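Local coordinates for CsuC (Acinetobacter baumannii, PDB 6FJY), which probably acts as the periplasmic chaperone of Csu pili, holding the tip adhesin CsuE in a pre-assembly complex by donor-strand complementation, at residues D82-S87 with N168-A173; I12-K17 with Y123-G128. All blocks are in the same frame, centred on the assembly; numbering follows the deposited sequence.

In the fold
From the N terminus, the chain passes first through 12-17, the turn joining strand 11-12 to strand 18-25. Contact 2 closes a loop of 105 residues by bringing 123-128, the exit of strand 109-123, back beside this turn. Between those two segments lies 82-87, the start of strand 85-95; its partner in contact 1, 168-173, comes only after helix 133-140 and follows strand 162-167. The two loops therefore cross instead of nesting. Contact 2 stays inside the PapD-like N-terminal domain, whereas contact 1 joins that domain to the C-terminal part of the chain. Their centres lie about 11 Å apart, and the hydroxyl of Y123 meets the carboxylate of E85 between them.

Contact 1. Residues D82-S87 with N168-A173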
# COMPACT_ATOMS: atom_id res chain seq x y z
N ASP A 82 11.35 1.88 -22.73
CA ASP A 82 11.02 3.26 -22.46
C ASP A 82 9.53 3.49 -22.72
O ASP A 82 8.96 2.94 -23.67
CB ASP A 82 11.87 4.19 -23.34
CG ASP A 82 13.38 3.99 -23.15
OD1 ASP A 82 13.79 3.13 -22.34
OD2 ASP A 82 14.16 4.72 -23.80
N GLY A 83 8.90 4.30 -21.87
CA GLY A 83 7.51 4.68 -22.03
C GLY A 83 6.49 3.59 -21.83
O GLY A 83 5.38 3.70 -22.35
N LYS A 84 6.81 2.54 -21.07
CA LYS A 84 5.92 1.40 -20.94
C LYS A 84 5.62 1.08 -19.48
O LYS A 84 6.52 1.08 -18.63
CB LYS A 84 6.49 0.15 -21.64
CG LYS A 84 5.91 -0.09 -23.04
CD LYS A 84 6.15 1.10 -23.97
CE LYS A 84 5.29 1.06 -25.23
NZ LYS A 84 5.53 2.24 -26.15
N GLU A 85 4.35 0.79 -19.22
CA GLU A 85 3.88 0.31 -17.93
C GLU A 85 3.72 -1.21 -17.99
O GLU A 85 2.80 -1.71 -18.65
CB GLU A 85 2.56 0.98 -17.57
CG GLU A 85 1.97 0.50 -16.25
CD GLU A 85 0.62 1.09 -15.98
OE1 GLU A 85 -0.34 0.69 -16.68
OE2 GLU A 85 0.52 1.96 -15.08
N GLN A 86 4.59 -1.93 -17.29
CA GLN A 86 4.52 -3.39 -17.20
C GLN A 86 3.68 -3.80 -16.00
O GLN A 86 3.85 -3.27 -14.89
CB GLN A 86 5.91 -4.02 -17.09
CG GLN A 86 6.87 -3.67 -18.20
CD GLN A 86 6.51 -4.33 -19.52
OE1 GLN A 86 5.63 -5.18 -19.60
NE2 GLN A 86 7.21 -3.92 -20.57
N SER A 87 2.79 -4.76 -16.22
CA SER A 87 1.83 -5.21 -15.23
C SER A 87 2.25 -6.57 -14.70
O SER A 87 2.74 -7.42 -15.44
CB SER A 87 0.44 -5.28 -15.84
OG SER A 87 0.11 -4.04 -16.45
N ASN A 168 -6.37 2.23 -25.17
CA ASN A 168 -5.35 2.69 -26.11
C ASN A 168 -4.28 3.54 -25.45
O ASN A 168 -3.38 4.03 -26.14
CB ASN A 168 -6.01 3.44 -27.26
CG ASN A 168 -7.00 2.58 -27.99
OD1 ASN A 168 -6.67 1.48 -28.45
ND2 ASN A 168 -8.24 3.06 -28.09
N GLY A 169 -4.41 3.80 -24.15
CA GLY A 169 -3.41 4.54 -23.42
C GLY A 169 -2.29 3.65 -22.89
O GLY A 169 -2.35 2.43 -22.92
N GLN A 170 -1.24 4.31 -22.40
CA GLN A 170 -0.06 3.65 -21.87
C GLN A 170 -0.18 3.32 -20.39
O GLN A 170 0.77 2.77 -19.81
CB GLN A 170 1.18 4.51 -22.10
CG GLN A 170 1.48 4.90 -23.56
CD GLN A 170 2.17 3.79 -24.36
OE1 GLN A 170 2.28 2.65 -23.92
NE2 GLN A 170 2.67 4.15 -25.54
N LYS A 171 -1.30 3.65 -19.74
CA LYS A 171 -1.52 3.31 -18.33
C LYS A 171 -2.86 2.59 -18.18
O LYS A 171 -3.76 2.73 -19.01
CB LYS A 171 -1.51 4.53 -17.41
CG LYS A 171 -0.14 5.16 -17.21
CD LYS A 171 -0.16 6.15 -16.07
CE LYS A 171 -0.02 5.45 -14.72
NZ LYS A 171 -1.27 4.77 -14.31
N PHE A 172 -2.94 1.76 -17.14
CA PHE A 172 -4.13 0.97 -16.86
C PHE A 172 -5.27 1.83 -16.33
O PHE A 172 -5.08 2.92 -15.80
CB PHE A 172 -3.82 -0.14 -15.85
CG PHE A 172 -3.54 0.37 -14.45
CD1 PHE A 172 -2.28 0.85 -14.11
CD2 PHE A 172 -4.54 0.40 -13.49
CE1 PHE A 172 -2.02 1.33 -12.83
CE2 PHE A 172 -4.29 0.87 -12.20
CZ PHE A 172 -3.02 1.34 -11.87
N ALA A 173 -6.47 1.28 -16.44
CA ALA A 173 -7.67 1.81 -15.82
C ALA A 173 -8.20 0.78 -14.83
O ALA A 173 -8.27 -0.41 -15.16
CB ALA A 173 -8.74 2.15 -16.86
O HOH W 1 2.48 0.96 -21.24
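E85 OE1 accepts the backbone N-H of F172 through its syn lone pair, at 2.8 Å from F172 N and with a bent angle of 132° at the hydrogen. E85 OE2 makes a long, weak salt bridge to K171 NZ (3.4 Å) and a hydrogen bond to Y123 OH on the neighbouring strand. An extended side chain, with CG trans to the backbone N (chi1 178°), carries the acid across to the 168-173 loop. There it meets the F172 ring at its edge, E85 OE2 to F172 CD1 3.2 Å, the carboxylate and ring planes 36° apart; F172 also stacks on F121. In the two-domain architecture of PapD-like chaperones, this places an N-terminal-domain strand against a loop of the C-terminal part, and the acid is buried among partners that would probably stabilise its negative charge. Nearer the surface a water bridges the backbones, accepting from E85 N (2.8 Å) and donating to Q170 O (2.9 Å). The same water donates to Q170 OE1, which also accepts from N200 ND2. Bent at chi2, the Q170 side chain brings its amide across the end of the K84 chain, K84 CE lying 3.6 Å from Q170 OE1.

Contact 2. Residues I12-K17 with Y123-G128; sequences IEANEK and YGKGIG
The methyl group of A14 packs over the backbone of the 124-127 turn, its CB 3.2 Å from G124 O and 4.0 Å from K125 CA. Two beta turns meet here at one end of the immunoglobulin-like N-terminal domain, a type I turn from E13 to E16 and a type II turn from G124 to I127. Just before them, strand 11-12 runs parallel to strand 109-123, and their pairing is continued by Y123 N donating to I12 O at 3.1 Å. A further CA-H...O contact joins A14 CA to Y123 O at 3.3 Å. The aromatic ring of Y123 has the carbonyl carbon of G128 over the centre of one face, 3.5 Å above its plane, while I12 O sits at its edge. E13 folds its side chain back through chi2 (-72°), bringing OE1 to 3.4 Å from G128 CA, where that oxygen also accepts from S129 N. Within the first turn E16 N donates to E13 O, and in return E13 N reaches E16 OE1 at 3.3 Å from above the carboxylate plane.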
# COMPACT_ATOMS: atom_id res chain seq x y z
N ILE A 12 7.01 0.24 -8.98
CA ILE A 12 8.44 0.50 -9.11
C ILE A 12 8.59 1.58 -10.18
O ILE A 12 8.31 1.33 -11.36
CB ILE A 12 9.21 -0.76 -9.50
CG1 ILE A 12 8.73 -1.95 -8.65
CG2 ILE A 12 10.71 -0.54 -9.32
CD1 ILE A 12 9.47 -3.25 -8.92
N GLU A 13 9.03 2.77 -9.78
CA GLU A 13 9.14 3.87 -10.73
C GLU A 13 10.33 3.65 -11.66
O GLU A 13 11.17 2.75 -11.46
CB GLU A 13 9.25 5.21 -9.99
CG GLU A 13 8.09 5.49 -9.02
CD GLU A 13 6.79 5.81 -9.70
OE1 GLU A 13 6.77 5.97 -10.94
OE2 GLU A 13 5.77 5.91 -8.98
N ALA A 14 10.41 4.50 -12.70
CA ALA A 14 11.44 4.33 -13.72
C ALA A 14 12.84 4.49 -13.15
O ALA A 14 13.77 3.79 -13.56
CB ALA A 14 11.22 5.31 -14.87
N ASN A 15 13.02 5.40 -12.19
CA ASN A 15 14.33 5.64 -11.61
C ASN A 15 14.59 4.81 -10.35
O ASN A 15 15.59 5.04 -9.66
CB ASN A 15 14.52 7.13 -11.30
CG ASN A 15 13.48 7.66 -10.32
OD1 ASN A 15 12.78 6.91 -9.65
ND2 ASN A 15 13.40 8.98 -10.23
N GLU A 16 13.70 3.87 -10.03
CA GLU A 16 13.86 2.97 -8.90
C GLU A 16 14.21 1.57 -9.39
O GLU A 16 13.57 1.06 -10.31
CB GLU A 16 12.59 2.92 -8.05
CG GLU A 16 12.26 4.21 -7.30
CD GLU A 16 10.92 4.13 -6.58
OE1 GLU A 16 10.21 3.11 -6.75
OE2 GLU A 16 10.58 5.07 -5.85
N LYS A 17 15.21 0.96 -8.78
CA LYS A 17 15.55 -0.42 -9.11
C LYS A 17 14.71 -1.43 -8.33
O LYS A 17 14.68 -2.61 -8.71
CB LYS A 17 17.05 -0.64 -8.88
CG LYS A 17 17.42 -1.59 -7.77
CD LYS A 17 18.58 -2.47 -8.21
CE LYS A 17 18.25 -3.19 -9.51
NZ LYS A 17 19.34 -4.10 -9.92
N TYR A 123 7.68 0.63 -14.30
CA TYR A 123 7.67 1.68 -15.31
C TYR A 123 9.02 1.80 -15.99
O TYR A 123 10.06 1.82 -15.32
CB TYR A 123 7.25 3.03 -14.69
CG TYR A 123 5.82 2.98 -14.24
CD1 TYR A 123 4.79 3.25 -15.13
CD2 TYR A 123 5.49 2.61 -12.93
CE1 TYR A 123 3.47 3.17 -14.72
CE2 TYR A 123 4.17 2.53 -12.51
CZ TYR A 123 3.17 2.80 -13.41
OH TYR A 123 1.85 2.73 -13.03
N GLY A 124 8.99 1.85 -17.31
CA GLY A 124 10.14 2.23 -18.09
C GLY A 124 10.32 3.74 -18.10
O GLY A 124 9.56 4.49 -17.50
N LYS A 125 11.35 4.17 -18.82
CA LYS A 125 11.75 5.57 -18.79
C LYS A 125 10.66 6.45 -19.38
O LYS A 125 10.02 6.10 -20.37
CB LYS A 125 13.05 5.76 -19.58
CG LYS A 125 14.22 4.96 -19.03
CD LYS A 125 14.41 5.20 -17.54
CE LYS A 125 14.83 6.64 -17.24
NZ LYS A 125 15.00 6.87 -15.78
N GLY A 126 10.45 7.61 -18.76
CA GLY A 126 9.54 8.59 -19.32
C GLY A 126 8.09 8.40 -18.95
O GLY A 126 7.23 9.05 -19.56
N ILE A 127 7.79 7.51 -18.00
CA ILE A 127 6.42 7.24 -17.57
C ILE A 127 6.47 6.73 -16.13
O ILE A 127 7.43 6.06 -15.73
CB ILE A 127 5.74 6.23 -18.51
CG1 ILE A 127 4.25 6.07 -18.17
CG2 ILE A 127 6.45 4.88 -18.45
CD1 ILE A 127 3.49 5.24 -19.20
N GLY A 128 5.45 7.09 -15.34
CA GLY A 128 5.41 6.75 -13.94
C GLY A 128 4.01 6.39 -13.47
O GLY A 128 3.05 6.36 -14.25